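Local coordinates for protein thioredoxin reductase (Streptococcus pyogenes, PDB 5UWY) that probably uses NADPH to reduce the active-site disulfide of thioredoxin, passing the electrons through its bound FAD and a redox-active cysteine pair, at residues I251-S254 with E255-I259; R278-D281 with L282-I285. All blocks are in the same frame, centred on the assembly; numbering follows the deposited sequence.

Interaction 1: I251-S254 with E255-I259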
loop_
_atom_site.group_PDB
_atom_site.type_symbol
_atom_site.label_atom_id
_atom_site.label_comp_id
_atom_site.label_asym_id
_atom_site.label_seq_id
_atom_site.Cartn_x
_atom_site.Cartn_y
_atom_site.Cartn_z
ATOM N N ILE A 251 -13.688 1.957 -19.691
ATOM C CA ILE A 251 -13.048 1.365 -18.525
ATOM C C ILE A 251 -13.552 1.970 -17.228
ATOM O O ILE A 251 -13.137 1.538 -16.143
ATOM C CB ILE A 251 -11.517 1.496 -18.624
ATOM C CG1 ILE A 251 -11.075 2.916 -18.275
ATOM C CG2 ILE A 251 -11.065 1.171 -20.033
ATOM C CD1 ILE A 251 -9.599 3.171 -18.526
ATOM N N THR A 252 -14.443 2.951 -17.306
ATOM C CA THR A 252 -14.984 3.639 -16.147
ATOM C C THR A 252 -16.360 3.085 -15.794
ATOM O O THR A 252 -16.994 2.370 -16.575
ATOM C CB THR A 252 -15.073 5.144 -16.414
ATOM O OG1 THR A 252 -15.734 5.368 -17.667
ATOM C CG2 THR A 252 -13.682 5.753 -16.476
ATOM N N ASP A 253 -16.820 3.427 -14.595
ATOM C CA ASP A 253 -18.168 3.091 -14.167
ATOM C C ASP A 253 -19.094 4.270 -14.472
ATOM O O ASP A 253 -18.710 5.230 -15.146
ATOM C CB ASP A 253 -18.180 2.698 -12.688
ATOM C CG ASP A 253 -17.730 3.825 -11.770
ATOM O OD1 ASP A 253 -17.304 4.884 -12.273
ATOM O OD2 ASP A 253 -17.806 3.645 -10.536
ATOM N N SER A 254 -20.333 4.205 -13.977
ATOM C CA SER A 254 -21.292 5.270 -14.249
ATOM C C SER A 254 -20.819 6.601 -13.675
ATOM O O SER A 254 -21.011 7.656 -14.293
ATOM C CB SER A 254 -22.664 4.896 -13.689
ATOM O OG SER A 254 -22.542 4.287 -12.415
ATOM N N GLU A 255 -20.191 6.573 -12.499
ATOM C CA GLU A 255 -19.670 7.788 -11.887
ATOM C C GLU A 255 -18.288 8.171 -12.399
ATOM O O GLU A 255 -17.770 9.223 -12.008
ATOM C CB GLU A 255 -19.632 7.642 -10.362
ATOM C CG GLU A 255 -20.705 6.722 -9.797
ATOM C CD GLU A 255 -21.095 7.091 -8.380
ATOM O OE1 GLU A 255 -20.221 7.056 -7.487
ATOM O OE2 GLU A 255 -22.279 7.426 -8.166
ATOM N N GLY A 256 -17.675 7.349 -13.246
ATOM C CA GLY A 256 -16.442 7.716 -13.908
ATOM C C GLY A 256 -15.163 7.194 -13.292
ATOM O O GLY A 256 -14.082 7.595 -13.735
ATOM N N TRP A 257 -15.243 6.324 -12.291
ATOM C CA TRP A 257 -14.054 5.727 -11.700
ATOM C C TRP A 257 -13.643 4.500 -12.503
ATOM O O TRP A 257 -14.491 3.738 -12.973
ATOM C CB TRP A 257 -14.306 5.347 -10.239
ATOM C CG TRP A 257 -15.009 6.416 -9.456
ATOM C CD1 TRP A 257 -16.355 6.615 -9.366
ATOM C CD2 TRP A 257 -14.398 7.443 -8.669
ATOM N NE1 TRP A 257 -16.622 7.697 -8.566
ATOM C CE2 TRP A 257 -15.436 8.225 -8.126
ATOM C CE3 TRP A 257 -13.075 7.777 -8.369
ATOM C CZ2 TRP A 257 -15.193 9.315 -7.300
ATOM C CZ3 TRP A 257 -12.837 8.861 -7.548
ATOM C CH2 TRP A 257 -13.890 9.617 -7.028
ATOM N N ILE A 258 -12.336 4.318 -12.660
ATOM C CA ILE A 258 -11.813 3.226 -13.474
ATOM C C ILE A 258 -11.983 1.910 -12.731
ATOM O O ILE A 258 -11.729 1.819 -11.522
ATOM C CB ILE A 258 -10.341 3.479 -13.841
ATOM C CG1 ILE A 258 -10.171 4.891 -14.397
ATOM C CG2 ILE A 258 -9.866 2.453 -14.856
ATOM C CD1 ILE A 258 -8.784 5.183 -14.902
ATOM N N ILE A 259 -12.414 0.881 -13.458
ATOM C CA ILE A 259 -12.606 -0.451 -12.899
ATOM C C ILE A 259 -11.342 -1.269 -13.127
ATOM O O ILE A 259 -10.865 -1.390 -14.261
ATOM C CB ILE A 259 -13.824 -1.143 -13.533
ATOM C CG1 ILE A 259 -15.123 -0.494 -13.059
ATOM C CG2 ILE A 259 -13.816 -2.629 -13.210
ATOM C CD1 ILE A 259 -16.117 -0.257 -14.170
#

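Interaction 2: R278-D281 with L282-I285. With FAD (flavin-adenine dinucleotide), chain B.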
loop_
_atom_site.group_PDB
_atom_site.type_symbol
_atom_site.label_atom_id
_atom_site.label_comp_id
_atom_site.label_asym_id
_atom_site.label_seq_id
_atom_site.Cartn_x
_atom_site.Cartn_y
_atom_site.Cartn_z
ATOM N N ARG A 278 -9.376 5.120 -9.014
ATOM C CA ARG A 278 -9.922 3.776 -9.034
ATOM C C ARG A 278 -11.266 3.710 -8.319
ATOM O O ARG A 278 -11.608 4.561 -7.495
ATOM C CB ARG A 278 -8.955 2.821 -8.344
ATOM C CG ARG A 278 -7.844 2.264 -9.204
ATOM C CD ARG A 278 -7.757 0.768 -9.003
ATOM N NE ARG A 278 -7.361 0.445 -7.634
ATOM C CZ ARG A 278 -7.849 -0.575 -6.936
ATOM N NH1 ARG A 278 -7.441 -0.788 -5.693
ATOM N NH2 ARG A 278 -8.735 -1.394 -7.488
ATOM N N GLN A 279 -12.025 2.668 -8.645
ATOM C CA GLN A 279 -13.149 2.238 -7.820
ATOM C C GLN A 279 -12.607 1.580 -6.559
ATOM O O GLN A 279 -12.110 0.451 -6.611
ATOM C CB GLN A 279 -14.024 1.260 -8.598
ATOM C CG GLN A 279 -15.433 1.724 -8.870
ATOM C CD GLN A 279 -16.310 0.597 -9.382
ATOM O OE1 GLN A 279 -15.831 -0.508 -9.649
ATOM N NE2 GLN A 279 -17.603 0.868 -9.519
ATOM N N LYS A 280 -12.693 2.273 -5.427
ATOM C CA LYS A 280 -12.207 1.720 -4.171
ATOM C C LYS A 280 -12.832 2.497 -3.026
ATOM O O LYS A 280 -13.487 3.521 -3.227
ATOM C CB LYS A 280 -10.678 1.762 -4.089
ATOM C CG LYS A 280 -10.074 3.105 -4.454
ATOM C CD LYS A 280 -8.847 3.408 -3.608
ATOM C CE LYS A 280 -7.623 2.671 -4.138
ATOM N NZ LYS A 280 -6.351 3.228 -3.608
ATOM N N ASP A 281 -12.604 2.003 -1.811
ATOM C CA ASP A 281 -13.221 2.556 -0.610
ATOM C C ASP A 281 -12.290 3.469 0.178
ATOM O O ASP A 281 -12.668 4.593 0.515
ATOM C CB ASP A 281 -13.717 1.414 0.276
ATOM C CG ASP A 281 -14.845 0.640 -0.368
ATOM O OD1 ASP A 281 -15.789 1.268 -0.890
ATOM O OD2 ASP A 281 -14.747 -0.607 -0.406
ATOM N N LEU A 282 -11.080 3.019 0.486
ATOM C CA LEU A 282 -10.150 3.792 1.296
ATOM C C LEU A 282 -9.110 4.419 0.378
ATOM O O LEU A 282 -8.355 3.707 -0.291
ATOM C CB LEU A 282 -9.502 2.914 2.366
ATOM C CG LEU A 282 -8.398 3.617 3.144
ATOM C CD1 LEU A 282 -9.006 4.496 4.220
ATOM C CD2 LEU A 282 -7.443 2.621 3.770
ATOM N N ARG A 283 -9.086 5.748 0.334
ATOM C CA ARG A 283 -8.211 6.501 -0.566
ATOM C C ARG A 283 -7.158 7.227 0.274
ATOM O O ARG A 283 -7.404 8.312 0.805
ATOM C CB ARG A 283 -9.037 7.464 -1.413
ATOM C CG ARG A 283 -9.607 6.823 -2.668
ATOM C CD ARG A 283 -10.593 7.734 -3.391
ATOM N NE ARG A 283 -11.134 7.105 -4.596
ATOM C CZ ARG A 283 -12.339 6.546 -4.685
ATOM N NH1 ARG A 283 -13.159 6.544 -3.643
ATOM N NH2 ARG A 283 -12.730 5.994 -5.825
ATOM N N GLN A 284 -5.984 6.608 0.391
ATOM C CA GLN A 284 -4.905 7.124 1.220
ATOM C C GLN A 284 -3.588 6.973 0.478
ATOM O O GLN A 284 -3.498 6.264 -0.527
ATOM C CB GLN A 284 -4.823 6.396 2.565
ATOM C CG GLN A 284 -6.088 6.421 3.392
ATOM C CD GLN A 284 -6.435 7.806 3.891
ATOM O OE1 GLN A 284 -5.657 8.431 4.613
ATOM N NE2 GLN A 284 -7.609 8.291 3.514
ATOM N N ILE A 285 -2.547 7.630 1.000
ATOM C CA ILE A 285 -1.219 7.487 0.409
ATOM C C ILE A 285 -0.748 6.037 0.521
ATOM O O ILE A 285 -0.041 5.535 -0.362
ATOM C CB ILE A 285 -0.208 8.472 1.053
ATOM C CG1 ILE A 285 -0.490 9.925 0.662
ATOM C CG2 ILE A 285 1.222 8.164 0.633
ATOM C CD1 ILE A 285 -0.284 10.918 1.797
HETATM P PA FAD B . -3.510 12.272 -6.881
HETATM O O1A FAD B . -2.316 12.505 -6.028
HETATM O O2A FAD B . -4.737 13.139 -6.581
HETATM O O5B FAD B . -3.164 12.457 -8.389
HETATM C C5B FAD B . -3.432 13.701 -9.065
HETATM C C4B FAD B . -2.337 13.978 -10.058
HETATM O O4B FAD B . -2.825 13.711 -11.395
HETATM C C3B FAD B . -1.819 15.419 -10.056
HETATM O O3B FAD B . -0.395 15.462 -10.058
HETATM C C2B FAD B . -2.427 16.009 -11.332
HETATM O O2B FAD B . -1.595 17.034 -11.867
HETATM C C1B FAD B . -2.441 14.775 -12.231
HETATM N N9A FAD B . -3.361 14.846 -13.366
HETATM C C8A FAD B . -4.731 14.795 -13.345
HETATM N N7A FAD B . -5.293 14.880 -14.529
HETATM C C5A FAD B . -4.214 14.992 -15.389
HETATM C C6A FAD B . -4.130 15.117 -16.791
HETATM N N6A FAD B . -5.193 15.151 -17.596
HETATM N N1A FAD B . -2.895 15.207 -17.336
HETATM C C2A FAD B . -1.829 15.173 -16.533
HETATM N N3A FAD B . -1.788 15.057 -15.205
HETATM C C4A FAD B . -3.021 14.972 -14.693
HETATM N N1 FAD B . -3.646 11.547 2.395
HETATM C C2 FAD B . -3.241 10.878 3.515
HETATM O O2 FAD B . -2.665 9.786 3.448
HETATM N N3 FAD B . -3.472 11.431 4.763
HETATM C C4 FAD B . -4.098 12.633 5.017
HETATM O O4 FAD B . -4.247 13.021 6.174
HETATM C C4X FAD B . -4.530 13.333 3.822
HETATM N N5 FAD B . -5.135 14.479 3.969
HETATM C C5X FAD B . -5.550 15.148 2.831
HETATM C C6 FAD B . -6.197 16.374 2.976
HETATM C C7 FAD B . -6.632 17.090 1.868
HETATM C C7M FAD B . -7.327 18.412 2.066
HETATM C C8 FAD B . -6.417 16.571 0.580
HETATM C C8M FAD B . -6.876 17.322 -0.642
HETATM C C9 FAD B . -5.771 15.347 0.430
HETATM C C9A FAD B . -5.337 14.633 1.542
HETATM N N10 FAD B . -4.693 13.381 1.428
HETATM C C10 FAD B . -4.262 12.710 2.553
HETATM C "C1'" FAD B . -4.404 12.801 0.104
HETATM C "C2'" FAD B . -5.371 11.701 -0.320
HETATM O "O2'" FAD B . -4.959 10.433 0.193
HETATM C "C3'" FAD B . -5.397 11.623 -1.847
HETATM O "O3'" FAD B . -6.547 10.875 -2.221
HETATM C "C4'" FAD B . -4.165 10.999 -2.514
HETATM O "O4'" FAD B . -3.082 11.930 -2.487
HETATM C "C5'" FAD B . -4.439 10.580 -3.944
HETATM O "O5'" FAD B . -3.241 10.015 -4.519
HETATM P P FAD B . -3.189 9.580 -6.038
HETATM O O1P FAD B . -4.022 8.309 -6.226
HETATM O O2P FAD B . -1.804 9.464 -6.561
HETATM O O3P FAD B . -3.958 10.754 -6.785
#

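Interaction 1: I251-S254 with E255-I259
Asp-253 reaches across the tight turn to Trp-257 with both its backbone and its carboxylate. The backbone amide of Asp-253 gives its hydrogen to Trp-257 O (2.9 Å), while Asp-253 OD1 receives Trp-257 N on the syn side, 33° out of the carboxylate plane, in a bond modelled so short that its exact geometry is doubtful. CG of Asp-253 sits between its own N and carbonyl carbon (chi1 62°), which turns the carboxylate back over the turn. The other oxygen, OD2, lies at the edge of the indole, 3.5 Å from Trp-257 CD1, and takes a weak hydrogen bond from Gln-279; carboxylate and ring planes are roughly perpendicular. Asp-253 O is used too, accepting Gly-256 N at 3.0 Å from well above the carbonyl plane, as suits a tight turn. Farther along, Ile-259 N meets Ile-251 O at 2.9 Å and almost straight, 171° at the hydrogen. Gly-256 O is taken by Thr-243 OG1, and the Ile-258 backbone bonds to Val-277. Apolar contact is modest: Ile-251 and Ile-258 run side by side, CG1 of Ile-251 lying 3.7 Å from CG2 of Ile-258, and CD1 of Ile-259 rests by the Thr-252 carbonyl. A type I turn over Asp-253 to Gly-256, with Gly-256 at positive phi and Thr-252 bridged to Ile-258, is typical of a short beta hairpin closed by a G1 bulge.

Interaction 2: R278-D281 with L282-I285
Arg-283 folds back across Lys-280 toward the carbonyl of Arg-278, within the loop that runs to the N-cap of helix 285-304 and lines the FAD pocket. Its side chain, extended from CG to NE, carries the guanidinium to Arg-278 O, which meets it at the edge and accepts from NH2 in a bent bond, 124° at the hydrogen, modelled doubtfully short. Lys-280 crosses it obliquely: CD of Lys-280 is 3.6 Å from CG of Arg-283, and CG of Lys-280 lies 3.9 Å above the guanidinium plane, offset toward its rim. The two like charges diverge, because the lysine chain bends at chi2 and chi3 and takes NZ to a salt bridge with Asp-291 and a hydrogen bond with Thr-287, both on the helix. Arg-283 NE bonds to Asp-276 O and Trp-257 adds a cation-pi contact, while Leu-282 packs on Gln-297 of the second subunit. On the cofactor side, Arg-283 O accepts a weak hydrogen bond from the ribityl O2' of FAD, and the first helical amide, Ile-285 N, points almost straight at flavin O2, 3.3 Å away.

In the fold
Interaction 1 precedes interaction 2 along the chain; strand 271-273 lies between them in sequence, and their centres are about 13 Å apart. The hairpin-like turn is partly buried, with Ile-251, Ile-258 and Trp-257 buried and Ile-259 exposed; interaction 2 is a surface contact whose final residues nevertheless sink into the FAD pocket. Main-chain bonds and one aspartate shape the first, whereas long cationic side chains, helix 285-304 and the cofactor shape the second. They meet directly: Ile-258 O probably accepts Gln-279 N at 3.0 Å, tying 255-259 to 278-281. Interaction 2 alone of the two reaches the second subunit, while the side chain of Trp-257 stays about 8 Å from FAD.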